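Local coordinates for glycine cleavage system H protein 1 (PDB 3TZU) that probably shuttles the methylamine group of glycine from the P protein to the T protein of the glycine cleavage system, on a covalently bound lipoyl arm, at residues D19-D24 against V38-V43; E46-L51 against T75-D80; E67-V72 against L81-S86. All coordinates share one frame; numbering follows the deposited sequence. Where two conformers were deposited one is given.

Interaction 1: D19-D24 against V38-V43; sequences DHEWID and VGITSV. With EDO (1,2-ethanediol), chain G.
A chi1 of 55° sets Trp22 CG between the backbone N and the carbonyl carbon, and chi2 near -95° then lays the indole flat over the backbone of Gly39. The peptide N of Gly39 sits above the middle of the ring system, and its CA makes a CH-pi contact, 3.7 Å from the centroid of the five-membered ring. Glycine has no side chain to stand between ring and strand, so the indole can rest directly on the main chain. At the ring edge, in plane, Trp22 NE1 gives a weak, bent hydrogen bond to Ile40 O (3.0 Å, 122° at the hydrogen), and Pro107 O is a second weak acceptor.

Strands 21-23 and 36-40 are antiparallel neighbours in the sheet that also includes 15-16 and 114-118. Trp22 and Gly39 form the hydrogen-bonded pair, with Trp22 N to Gly39 O at 2.9 Å and Gly39 N to Trp22 O at 3.1 Å. Beyond the paired strands, Thr41 N donates to His20 O at 3.0 Å. On the face away from the indole, Ile23 CD1 meets Val38 CG2 at 4.0 Å, while Val38 CG1 lies against Glu21 OE1. Glu21 OE2 accepts from Ile82 N. Thr41 is the N-cap of helix 42-48: its OG1 caps Ala44 N and also bonds Tyr130 OH, which in turn meets His20 ND1. His20 NE2 reaches Glu46 O of the second subunit.

Both imidazole nitrogens, Thr41 OG1 and Trp22 NE1 thus have partners, and the shared Tyr130 hydroxyl probably helps fix the imidazole's orientation beside the helix cap.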
ATOM      1  N   ASP A  19      -4.109   8.719   4.608  1.00 24.34           N
ATOM      2  CA  ASP A  19      -3.536   8.302   3.317  1.00 24.45           C
ATOM      3  C   ASP A  19      -2.016   8.014   3.336  1.00 23.31           C
ATOM      4  O   ASP A  19      -1.389   7.925   2.275  1.00 22.95           O
ATOM      5  CB  ASP A  19      -3.897   9.328   2.247  1.00 25.50           C
ATOM      6  CG  ASP A  19      -5.413   9.397   2.003  1.00 28.03           C
ATOM      7  OD1 ASP A  19      -6.133   8.405   2.229  1.00 28.75           O
ATOM      8  OD2 ASP A  19      -5.902  10.446   1.586  1.00 31.81           O
ATOM      9  N   HIS A  20      -1.449   7.845   4.535  1.00 22.10           N
ATOM     10  CA  HIS A  20      -0.066   7.390   4.720  1.00 21.40           C
ATOM     11  C   HIS A  20       1.005   8.378   4.343  1.00 20.83           C
ATOM     12  O   HIS A  20       2.073   8.003   3.855  1.00 20.49           O
ATOM     13  CB  HIS A  20       0.164   6.047   4.036  1.00 21.25           C
ATOM     14  CG  HIS A  20      -0.808   4.996   4.453  1.00 21.05           C
ATOM     15  ND1 HIS A  20      -0.830   4.507   5.687  1.00 21.91           N
ATOM     16  CD2 HIS A  20      -1.865   4.401   3.769  1.00 21.06           C
ATOM     17  CE1 HIS A  20      -1.835   3.613   5.791  1.00 22.24           C
ATOM     18  NE2 HIS A  20      -2.460   3.553   4.609  1.00 21.67           N
ATOM     19  N   GLU A  21       0.722   9.651   4.616  1.00 20.96           N
ATOM     20  CA  GLU A  21       1.691  10.706   4.545  1.00 21.33           C
ATOM     21  C   GLU A  21       1.940  11.288   5.905  1.00 21.40           C
ATOM     22  O   GLU A  21       1.178  11.056   6.829  1.00 21.43           O
ATOM     23  CB  GLU A  21       1.220  11.777   3.575  1.00 21.90           C
ATOM     24  CG  GLU A  21       1.139  11.198   2.184  1.00 22.17           C
ATOM     25  CD  GLU A  21       0.840  12.177   1.081  1.00 22.62           C
ATOM     26  OE1 GLU A  21       1.231  13.349   1.138  1.00 23.09           O
ATOM     27  OE2 GLU A  21       0.229  11.724   0.093  1.00 24.26           O
ATOM     28  N   TRP A  22       3.030  12.034   6.008  1.00 21.52           N
ATOM     29  CA  TRP A  22       3.305  12.861   7.167  1.00 22.61           C
ATOM     30  C   TRP A  22       3.525  14.282   6.747  1.00 23.46           C
ATOM     31  O   TRP A  22       3.880  14.537   5.613  1.00 23.56           O
ATOM     32  CB  TRP A  22       4.507  12.337   7.978  1.00 22.99           C
ATOM     33  CG  TRP A  22       5.777  12.162   7.195  1.00 23.04           C
ATOM     34  CD1 TRP A  22       6.246  10.985   6.584  1.00 22.58           C
ATOM     35  CD2 TRP A  22       6.794  13.188   6.880  1.00 24.04           C
ATOM     36  NE1 TRP A  22       7.434  11.210   5.948  1.00 23.33           N
ATOM     37  CE2 TRP A  22       7.823  12.511   6.084  1.00 24.07           C
ATOM     38  CE3 TRP A  22       6.955  14.530   7.183  1.00 24.92           C
ATOM     39  CZ2 TRP A  22       8.948  13.172   5.630  1.00 25.36           C
ATOM     40  CZ3 TRP A  22       8.087  15.195   6.697  1.00 26.19           C
ATOM     41  CH2 TRP A  22       9.064  14.535   5.952  1.00 26.44           C
ATOM     42  N   ILE A  23       3.321  15.212   7.670  1.00 24.66           N
ATOM     43  CA  ILE A  23       3.648  16.633   7.478  1.00 26.11           C
ATOM     44  C   ILE A  23       4.288  17.088   8.795  1.00 28.42           C
ATOM     45  O   ILE A  23       3.829  16.702   9.877  1.00 27.92           O
ATOM     46  CB  ILE A  23       2.399  17.480   7.114  1.00 25.57           C
ATOM     47  CG1 ILE A  23       2.777  18.941   6.889  1.00 26.95           C
ATOM     48  CG2 ILE A  23       1.322  17.374   8.180  1.00 25.46           C
ATOM     49  CD1 ILE A  23       1.791  19.740   6.043  1.00 26.66           C
ATOM     50  N   ASP A  24       5.365  17.868   8.696  1.00 30.77           N
ATOM     51  CA  ASP A  24       6.120  18.301   9.873  1.00 33.46           C
ATOM     52  C   ASP A  24       5.479  19.477  10.569  1.00 34.39           C
ATOM     53  O   ASP A  24       6.053  20.529  10.633  1.00 35.76           O
ATOM     54  CB  ASP A  24       7.580  18.678   9.501  1.00 35.43           C
ATOM     55  CG  ASP A  24       8.482  17.475   9.434  1.00 35.31           C
ATOM     56  OD1 ASP A  24       8.148  16.461  10.104  1.00 35.75           O
ATOM     57  OD2 ASP A  24       9.505  17.515   8.732  1.00 35.84           O
ATOM     58  N   VAL A  38       6.741  17.472   3.728  1.00 26.23           N
ATOM     59  CA  VAL A  38       5.757  16.418   3.648  1.00 24.12           C
ATOM     60  C   VAL A  38       6.470  15.211   3.068  1.00 23.41           C
ATOM     61  O   VAL A  38       7.384  15.398   2.246  1.00 24.49           O
ATOM     62  CB  VAL A  38       4.616  16.758   2.672  1.00 23.35           C
ATOM     63  CG1 VAL A  38       3.708  15.525   2.455  1.00 21.96           C
ATOM     64  CG2 VAL A  38       3.840  17.973   3.132  1.00 24.00           C
ATOM     65  N   GLY A  39       6.060  14.007   3.486  1.00 21.80           N
ATOM     66  CA  GLY A  39       6.589  12.757   2.943  1.00 21.17           C
ATOM     67  C   GLY A  39       5.642  11.582   3.133  1.00 19.75           C
ATOM     68  O   GLY A  39       4.492  11.750   3.563  1.00 19.13           O
ATOM     69  N   ILE A  40       6.121  10.379   2.814  1.00 19.50           N
ATOM     70  CA  ILE A  40       5.311   9.157   2.998  1.00 18.39           C
ATOM     71  C   ILE A  40       5.802   8.393   4.230  1.00 19.11           C
ATOM     72  O   ILE A  40       6.939   8.533   4.643  1.00 20.28           O
ATOM     73  CB  ILE A  40       5.266   8.270   1.761  1.00 17.81           C
ATOM     74  CG1 ILE A  40       6.640   7.679   1.410  1.00 18.63           C
ATOM     75  CG2 ILE A  40       4.704   9.031   0.556  1.00 17.28           C
ATOM     76  CD1 ILE A  40       6.558   6.541   0.402  1.00 18.24           C
ATOM     77  N   THR A  41       4.930   7.613   4.837  1.00 18.68           N
ATOM     78  CA  THR A  41       5.278   6.886   6.050  1.00 19.55           C
ATOM     79  C   THR A  41       6.017   5.579   5.743  1.00 20.39           C
ATOM     80  O   THR A  41       6.145   5.150   4.580  1.00 20.09           O
ATOM     81  CB  THR A  41       4.023   6.553   6.860  1.00 19.28           C
ATOM     82  OG1 THR A  41       3.245   5.601   6.118  1.00 18.57           O
ATOM     83  CG2 THR A  41       3.185   7.867   7.148  1.00 18.65           C
ATOM     84  N   SER A  42       6.543   4.973   6.801  1.00 21.49           N
ATOM     85  CA  SER A  42       7.199   3.711   6.710  1.00 22.39           C
ATOM     86  C   SER A  42       6.203   2.649   6.303  1.00 21.84           C
ATOM     87  O   SER A  42       6.569   1.691   5.653  1.00 22.61           O
ATOM     88  CB  SER A  42       7.828   3.336   8.057  1.00 24.02           C
ATOM     89  OG  SER A  42       6.920   3.610   9.111  1.00 24.06           O
ATOM     90  N   VAL A  43       4.954   2.812   6.695  1.00 21.20           N
ATOM     91  CA  VAL A  43       3.917   1.877   6.334  1.00 20.87           C
ATOM     92  C   VAL A  43       3.676   1.981   4.846  1.00 19.93           C
ATOM     93  O   VAL A  43       3.460   0.986   4.191  1.00 19.70           O
ATOM     94  CB  VAL A  43       2.612   2.164   7.110  1.00 20.85           C
ATOM     95  CG1 VAL A  43       1.481   1.249   6.614  1.00 20.51           C
ATOM     96  CG2 VAL A  43       2.847   2.009   8.622  1.00 21.80           C
TER
HETATM   97  C1  EDO G 136       0.768   7.644  -0.070  1.00 43.15           C
HETATM   98  O1  EDO G 136       1.469   6.952  -1.123  1.00 44.53           O
HETATM   99  C2  EDO G 136       0.243   8.963  -0.618  1.00 43.01           C
HETATM  100  O2  EDO G 136      -1.083   9.317  -0.157  1.00 45.49           O

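Interaction 2: E46-L51 against T75-D80; sequences EALGDL and TKTVSD. With EDO (1,2-ethanediol), chain F.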
ATOM      1  N   GLU A  46       6.428   0.042   3.033  1.00 24.09           N
ATOM      2  CA  GLU A  46       6.260  -1.424   3.056  0.70 25.32           C
ATOM      3  C   GLU A  46       5.063  -1.867   2.223  1.00 24.67           C
ATOM      4  O   GLU A  46       5.114  -2.921   1.588  1.00 26.10           O
ATOM      5  CB  GLU A  46       6.214  -1.976   4.477  0.70 26.60           C
ATOM      6  CG  GLU A  46       7.483  -2.740   4.849  0.70 28.52           C
ATOM      7  CD  GLU A  46       7.503  -4.169   4.319  0.70 29.75           C
ATOM      8  OE1 GLU A  46       8.598  -4.766   4.304  0.70 31.69           O
ATOM      9  OE2 GLU A  46       6.437  -4.712   3.936  0.70 29.40           O
ATOM     10  N   ALA A  47       4.026  -1.056   2.166  1.00 23.49           N
ATOM     11  CA  ALA A  47       2.915  -1.282   1.261  1.00 23.72           C
ATOM     12  C   ALA A  47       3.388  -1.344  -0.233  1.00 24.07           C
ATOM     13  O   ALA A  47       3.095  -2.297  -0.938  1.00 24.38           O
ATOM     14  CB  ALA A  47       1.855  -0.187   1.446  1.00 22.42           C
ATOM     15  N   LEU A  48       4.167  -0.360  -0.661  1.00 23.76           N
ATOM     16  CA  LEU A  48       4.501  -0.163  -2.075  1.00 24.04           C
ATOM     17  C   LEU A  48       5.522  -1.162  -2.649  1.00 25.16           C
ATOM     18  O   LEU A  48       5.419  -1.597  -3.797  1.00 24.13           O
ATOM     19  CB  LEU A  48       5.033   1.284  -2.247  1.00 23.38           C
ATOM     20  CG  LEU A  48       3.921   2.343  -2.146  1.00 22.76           C
ATOM     21  CD1 LEU A  48       4.380   3.629  -1.453  1.00 22.66           C
ATOM     22  CD2 LEU A  48       3.400   2.621  -3.556  1.00 22.59           C
ATOM     23  N   GLY A  49       6.526  -1.483  -1.838  1.00 26.65           N
ATOM     24  CA  GLY A  49       7.690  -2.236  -2.301  1.00 28.54           C
ATOM     25  C   GLY A  49       8.797  -1.321  -2.786  1.00 29.09           C
ATOM     26  O   GLY A  49       8.934  -0.197  -2.339  1.00 29.24           O
ATOM     27  N   ASP A  50       9.591  -1.816  -3.717  1.00 30.70           N
ATOM     28  CA  ASP A  50      10.739  -1.079  -4.237  1.00 31.11           C
ATOM     29  C   ASP A  50      10.273   0.082  -5.099  1.00 29.03           C
ATOM     30  O   ASP A  50       9.637  -0.116  -6.121  1.00 28.03           O
ATOM     31  CB  ASP A  50      11.617  -2.038  -5.055  1.00 33.60           C
ATOM     32  CG  ASP A  50      12.189  -3.178  -4.198  1.00 36.68           C
ATOM     33  OD1 ASP A  50      12.673  -2.910  -3.048  1.00 36.82           O
ATOM     34  OD2 ASP A  50      12.141  -4.342  -4.686  1.00 38.91           O
ATOM     35  N   LEU A  51      10.558   1.295  -4.664  1.00 28.34           N
ATOM     36  CA  LEU A  51      10.166   2.486  -5.401  1.00 27.25           C
ATOM     37  C   LEU A  51      10.990   2.699  -6.704  1.00 27.52           C
ATOM     38  O   LEU A  51      12.218   2.607  -6.689  1.00 28.22           O
ATOM     39  CB  LEU A  51      10.308   3.690  -4.497  1.00 27.68           C
ATOM     40  CG  LEU A  51       9.387   3.677  -3.264  1.00 27.54           C
ATOM     41  CD1 LEU A  51       9.426   5.012  -2.523  1.00 27.55           C
ATOM     42  CD2 LEU A  51       7.937   3.381  -3.629  1.00 26.87           C
ATOM     43  N   THR A  75       7.446  -1.151  -8.700  1.00 23.31           N
ATOM     44  CA  THR A  75       7.255  -2.078  -9.797  1.00 24.52           C
ATOM     45  C   THR A  75       5.836  -2.662  -9.824  1.00 24.26           C
ATOM     46  O   THR A  75       5.422  -3.135 -10.841  1.00 24.90           O
ATOM     47  CB  THR A  75       8.281  -3.233  -9.763  1.00 26.42           C
ATOM     48  OG1 THR A  75       8.246  -3.851  -8.474  1.00 26.62           O
ATOM     49  CG2 THR A  75       9.694  -2.713 -10.028  1.00 27.40           C
ATOM     50  N   LYS A  76       5.080  -2.608  -8.737  1.00 23.97           N
ATOM     51  CA  LYS A  76       3.740  -3.221  -8.720  1.00 24.65           C
ATOM     52  C   LYS A  76       2.576  -2.266  -8.397  1.00 23.03           C
ATOM     53  O   LYS A  76       1.440  -2.637  -8.569  1.00 23.12           O
ATOM     54  CB  LYS A  76       3.726  -4.363  -7.710  1.00 26.70           C
ATOM     55  CG  LYS A  76       3.851  -3.882  -6.263  1.00 27.32           C
ATOM     56  CD  LYS A  76       3.605  -4.995  -5.229  1.00 29.92           C
ATOM     57  CE  LYS A  76       3.223  -4.414  -3.831  1.00 30.02           C
ATOM     58  NZ  LYS A  76       1.842  -4.845  -3.412  1.00 31.17           N
ATOM     59  N   THR A  77       2.868  -1.046  -7.972  1.00 21.52           N
ATOM     60  CA  THR A  77       1.851  -0.149  -7.461  1.00 20.71           C
ATOM     61  C   THR A  77       2.111   1.313  -7.851  1.00 19.94           C
ATOM     62  O   THR A  77       3.266   1.797  -7.833  1.00 19.35           O
ATOM     63  CB  THR A  77       1.779  -0.192  -5.915  1.00 20.36           C
ATOM     64  OG1 THR A  77       1.550  -1.536  -5.507  1.00 21.09           O
ATOM     65  CG2 THR A  77       0.618   0.721  -5.362  1.00 19.37           C
ATOM     66  N   VAL A  78       1.024   1.970  -8.242  1.00 19.56           N
ATOM     67  CA  VAL A  78       1.000   3.392  -8.553  1.00 19.70           C
ATOM     68  C   VAL A  78       0.032   4.000  -7.548  1.00 19.65           C
ATOM     69  O   VAL A  78      -1.125   3.588  -7.464  1.00 19.02           O
ATOM     70  CB  VAL A  78       0.456   3.687  -9.977  1.00 20.05           C
ATOM     71  CG1 VAL A  78       0.431   5.179 -10.248  1.00 20.04           C
ATOM     72  CG2 VAL A  78       1.262   2.962 -11.017  1.00 20.97           C
ATOM     73  N   SER A  79       0.507   4.982  -6.804  1.00 20.42           N
ATOM     74  CA  SER A  79      -0.279   5.547  -5.734  1.00 21.29           C
ATOM     75  C   SER A  79      -0.208   7.069  -5.705  1.00 21.77           C
ATOM     76  O   SER A  79       0.876   7.668  -5.715  1.00 21.44           O
ATOM     77  CB  SER A  79       0.216   4.992  -4.421  1.00 22.32           C
ATOM     78  OG  SER A  79      -0.754   5.229  -3.421  1.00 24.06           O
ATOM     79  N   ASP A  80      -1.379   7.689  -5.656  1.00 22.54           N
ATOM     80  CA  ASP A  80      -1.481   9.149  -5.620  1.00 23.36           C
ATOM     81  C   ASP A  80      -1.043   9.757  -4.293  1.00 23.40           C
ATOM     82  O   ASP A  80      -1.398   9.267  -3.233  1.00 23.14           O
ATOM     83  CB  ASP A  80      -2.889   9.599  -5.933  1.00 24.25           C
ATOM     84  CG  ASP A  80      -3.255   9.380  -7.366  1.00 25.16           C
ATOM     85  OD1 ASP A  80      -2.353   9.137  -8.186  1.00 26.10           O
ATOM     86  OD2 ASP A  80      -4.463   9.423  -7.679  1.00 27.45           O
TER
HETATM   87  C1  EDO F 135      -0.750  -3.554  -1.312  1.00 43.33           C
HETATM   88  O1  EDO F 135      -0.237  -4.467  -2.298  1.00 43.33           O
HETATM   89  C2  EDO F 135      -0.726  -2.138  -1.875  1.00 42.56           C
HETATM   90  O2  EDO F 135       0.490  -1.997  -2.611  1.00 42.35           O
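Between Ala47 and Lys76, O2 of a 1,2-ethanediol, probably from the crystallisation liquor, donates to Ala47 O at 3.1 Å and takes a bond from Lys76 NZ at 3.3 Å, the place of NZ being less sure. Thr77 OG1 lies 3.1 Å from the same diol O2. Lys76 CE is 3.6 Å from Ala47 O and equally close, 3.6 Å, to Leu48 O, which takes its hydrogen bond from Ser74 OG. The lysine aliphatic chain therefore lies over two carbonyls of the helix C-terminus. It runs extended from CG and bends only at chi4 (118°), which turns NZ toward the diol; NZ also makes a weak hydrogen bond to Asp19 O of the second subunit.

Further along strand 77-82 the contact is apolar. Leu48 CD2 touches Thr77 CG2 at 3.8 Å, the side chains crossing at about a right angle, and the same methyl meets Ser79 CB at 4.1 Å. The hydroxyls of Thr77 and Ser79 bond their Ser79 and Thr77 counterparts in the second subunit, where the strands pair antiparallel.

Lys76 is the predicted lipoyl attachment site at the hairpin turn. The helix-end carbonyls beside CE would probably favour the positive charge of an unmodified lysine, whose NZ here turns to the diol and the second subunit.

Interaction 3: E67-V72 against L81-S86; sequences ESCGEV and LIAPAS. With ACT (acetate ion), chain E.
Three backbone hydrogen bonds join Glu67-Val72 to Leu81-Ser86. Ala83 N points almost straight at Glu67 O (3.0 Å, 174° at the hydrogen). Leu81 N donates to Gly70 O at 2.9 Å, while Leu81 O accepts from Cys69 N at 3.0 Å; Cys69 and Gly70 together face this one residue, a beta bulge with Cys69 at near-helical psi (16°). Leu81 O also receives a weak bond from Ser68 OG and a CA-H...O contact from Ser68 CA at 3.1 Å. Beyond the paired region, Ser86 OG hydrogen-bonds Ala65 N and an acetate ion, probably from the crystallisation liquor.

Strands 68-74 and 77-82 are the two arms of the beta hairpin whose turn bears Lys76, the predicted lipoylation site, as in lipoyl domains; this contact lies at the end remote from that turn.

Apolar contacts fall on two sides. Leu81 CG is anti to its carbonyl carbon (chi1 -68°), which directs the branch along strand 68-74: CD2 meets Val72 CG1 at 3.9 Å, the side chains crossing at about a right angle, and CD1 lies by Glu71 N. On the face shared by Ser68 and Ile82, an antiparallel non-hydrogen-bonded pair, Ile82 CD1 rests on Ser68 CA. Near the strand end, Cys69 SG packs on Ala83 CB at 4.2 Å.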
ATOM      1  N   GLU A  67      -6.348  16.867  -2.146  1.00 31.19           N
ATOM      2  CA  GLU A  67      -6.279  16.727  -3.596  1.00 33.13           C
ATOM      3  C   GLU A  67      -5.001  15.998  -3.981  1.00 32.49           C
ATOM      4  O   GLU A  67      -3.960  16.140  -3.362  1.00 32.00           O
ATOM      5  CB  GLU A  67      -6.357  18.102  -4.280  1.00 35.19           C
ATOM      6  CG  GLU A  67      -5.890  18.145  -5.754  1.00 36.35           C
ATOM      7  CD  GLU A  67      -5.631  19.582  -6.242  1.00 38.89           C
ATOM      8  OE1 GLU A  67      -6.534  20.453  -6.002  1.00 39.55           O
ATOM      9  OE2 GLU A  67      -4.522  19.829  -6.832  1.00 37.20           O
ATOM     10  N   SER A  68      -5.102  15.202  -5.020  1.00 34.67           N
ATOM     11  CA  SER A  68      -3.981  14.456  -5.546  1.00 35.21           C
ATOM     12  C   SER A  68      -2.979  15.415  -6.166  1.00 36.65           C
ATOM     13  O   SER A  68      -3.339  16.165  -7.052  1.00 38.27           O
ATOM     14  CB  SER A  68      -4.506  13.499  -6.600  1.00 36.07           C
ATOM     15  OG  SER A  68      -3.511  12.565  -6.907  1.00 38.51           O
ATOM     16  N   CYS A  69      -1.742  15.430  -5.686  1.00 37.30           N
ATOM     17  CA  CYS A  69      -0.767  16.396  -6.185  1.00 38.46           C
ATOM     18  C   CYS A  69       0.496  15.737  -6.696  1.00 36.04           C
ATOM     19  O   CYS A  69       1.485  16.419  -6.907  1.00 41.58           O
ATOM     20  CB  CYS A  69      -0.418  17.479  -5.116  1.00 41.02           C
ATOM     21  SG  CYS A  69       0.600  16.972  -3.683  1.00 43.51           S
ATOM     22  N   GLY A  70       0.468  14.438  -6.936  1.00 32.69           N
ATOM     23  CA  GLY A  70       1.613  13.726  -7.518  1.00 29.62           C
ATOM     24  C   GLY A  70       1.469  12.229  -7.349  1.00 26.75           C
ATOM     25  O   GLY A  70       0.356  11.742  -7.122  1.00 24.54           O
ATOM     26  N   GLU A  71       2.584  11.496  -7.475  1.00 25.25           N
ATOM     27  CA  GLU A  71       2.580  10.038  -7.287  1.00 23.83           C
ATOM     28  C   GLU A  71       3.914   9.409  -6.850  1.00 22.11           C
ATOM     29  O   GLU A  71       4.990   9.932  -7.112  1.00 22.29           O
ATOM     30  CB  GLU A  71       2.025   9.298  -8.538  1.00 24.85           C
ATOM     31  CG  GLU A  71       2.857   9.376  -9.784  1.00 26.36           C
ATOM     32  CD  GLU A  71       2.419   8.407 -10.896  1.00 27.56           C
ATOM     33  OE1 GLU A  71       1.286   8.612 -11.425  1.00 28.67           O
ATOM     34  OE2 GLU A  71       3.224   7.475 -11.280  1.00 26.36           O
ATOM     35  N   VAL A  72       3.797   8.289  -6.145  1.00 20.10           N
ATOM     36  CA  VAL A  72       4.902   7.393  -5.889  1.00 19.68           C
ATOM     37  C   VAL A  72       4.575   6.075  -6.525  1.00 18.96           C
ATOM     38  O   VAL A  72       3.441   5.631  -6.505  1.00 18.60           O
ATOM     39  CB  VAL A  72       5.182   7.238  -4.382  1.00 19.40           C
ATOM     40  CG1 VAL A  72       5.710   8.568  -3.835  1.00 20.11           C
ATOM     41  CG2 VAL A  72       3.913   6.823  -3.643  1.00 18.51           C
ATOM     42  N   LEU A  81      -0.252  10.825  -4.386  1.00 23.88           N
ATOM     43  CA  LEU A  81       0.067  11.634  -3.252  1.00 24.92           C
ATOM     44  C   LEU A  81      -1.171  12.514  -3.011  1.00 25.25           C
ATOM     45  O   LEU A  81      -1.733  13.049  -3.941  1.00 28.26           O
ATOM     46  CB  LEU A  81       1.363  12.414  -3.522  1.00 25.93           C
ATOM     47  CG  LEU A  81       2.606  11.495  -3.606  1.00 26.42           C
ATOM     48  CD1 LEU A  81       3.891  12.254  -3.958  1.00 27.41           C
ATOM     49  CD2 LEU A  81       2.798  10.715  -2.301  1.00 26.18           C
ATOM     50  N   ILE A  82      -1.648  12.569  -1.782  1.00 24.50           N
ATOM     51  CA  ILE A  82      -2.828  13.343  -1.409  1.00 24.42           C
ATOM     52  C   ILE A  82      -2.302  14.384  -0.417  1.00 23.78           C
ATOM     53  O   ILE A  82      -1.797  14.027   0.631  1.00 23.35           O
ATOM     54  CB  ILE A  82      -3.908  12.470  -0.724  1.00 24.51           C
ATOM     55  CG1 ILE A  82      -4.255  11.252  -1.581  1.00 24.37           C
ATOM     56  CG2 ILE A  82      -5.167  13.275  -0.460  1.00 25.60           C
ATOM     57  CD1 ILE A  82      -4.890  11.598  -2.910  1.00 24.98           C
ATOM     58  N   ALA A  83      -2.394  15.653  -0.796  1.00 23.62           N
ATOM     59  CA  ALA A  83      -1.869  16.782  -0.029  1.00 24.00           C
ATOM     60  C   ALA A  83      -2.442  16.819   1.391  1.00 23.67           C
ATOM     61  O   ALA A  83      -3.648  16.886   1.561  1.00 23.84           O
ATOM     62  CB  ALA A  83      -2.207  18.088  -0.754  1.00 24.83           C
ATOM     63  N   PRO A  84      -1.584  16.743   2.412  1.00 23.41           N
ATOM     64  CA  PRO A  84      -2.087  16.895   3.771  1.00 24.03           C
ATOM     65  C   PRO A  84      -2.511  18.341   4.095  1.00 25.33           C
ATOM     66  O   PRO A  84      -3.242  18.565   5.066  1.00 25.11           O
ATOM     67  CB  PRO A  84      -0.878  16.508   4.640  1.00 23.88           C
ATOM     68  CG  PRO A  84      -0.016  15.702   3.759  1.00 23.11           C
ATOM     69  CD  PRO A  84      -0.186  16.295   2.403  1.00 23.16           C
ATOM     70  N   ALA A  85      -2.055  19.293   3.269  1.00 26.32           N
ATOM     71  CA  ALA A  85      -2.226  20.731   3.546  1.00 28.04           C
ATOM     72  C   ALA A  85      -2.432  21.496   2.247  1.00 29.03           C
ATOM     73  O   ALA A  85      -1.889  21.133   1.210  1.00 28.68           O
ATOM     74  CB  ALA A  85      -1.010  21.264   4.300  1.00 28.33           C
ATOM     75  N   SER A  86      -3.265  22.527   2.305  1.00 31.08           N
ATOM     76  CA  SER A  86      -3.376  23.511   1.230  1.00 32.58           C
ATOM     77  C   SER A  86      -2.205  24.501   1.334  1.00 33.81           C
ATOM     78  O   SER A  86      -1.762  24.820   2.435  1.00 34.25           O
ATOM     79  CB  SER A  86      -4.690  24.287   1.347  1.00 34.38           C
ATOM     80  OG  SER A  86      -5.814  23.424   1.368  1.00 34.25           O
TER
HETATM   81  C   ACT E 134      -8.192  25.050  -0.581  1.00 46.36           C
HETATM   82  O   ACT E 134      -7.183  25.661  -0.999  1.00 45.67           O
HETATM   83  OXT ACT E 134      -8.087  24.283   0.378  1.00 49.73           O
HETATM   84  CH3 ACT E 134      -9.543  25.225  -1.203  1.00 44.18           C

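In the fold
Interaction 1 is the buried one, close to the centre of the chain. Interactions 2 and 3 are only partly buried and share strand 77-82: residues 77-80 are its turn-proximal part, set against the end of helix 42-48, and residues 81-82 its far end, against strand 68-74. A backbone hydrogen bond between Ser79 and Val72 ties the two. Strand pairing dominates interactions 1 and 3, whereas interaction 2 has no hydrogen bond between its segments and relies on side-chain packing and on lysine carbons beside helix-end carbonyls. Helix 42-48 joins interactions 1 and 2, where Ile40 packs on Leu48, and the carboxylate of Glu21 connects interaction 1 to Ile82 of interaction 3. Interactions 1 and 2 both reach the second subunit.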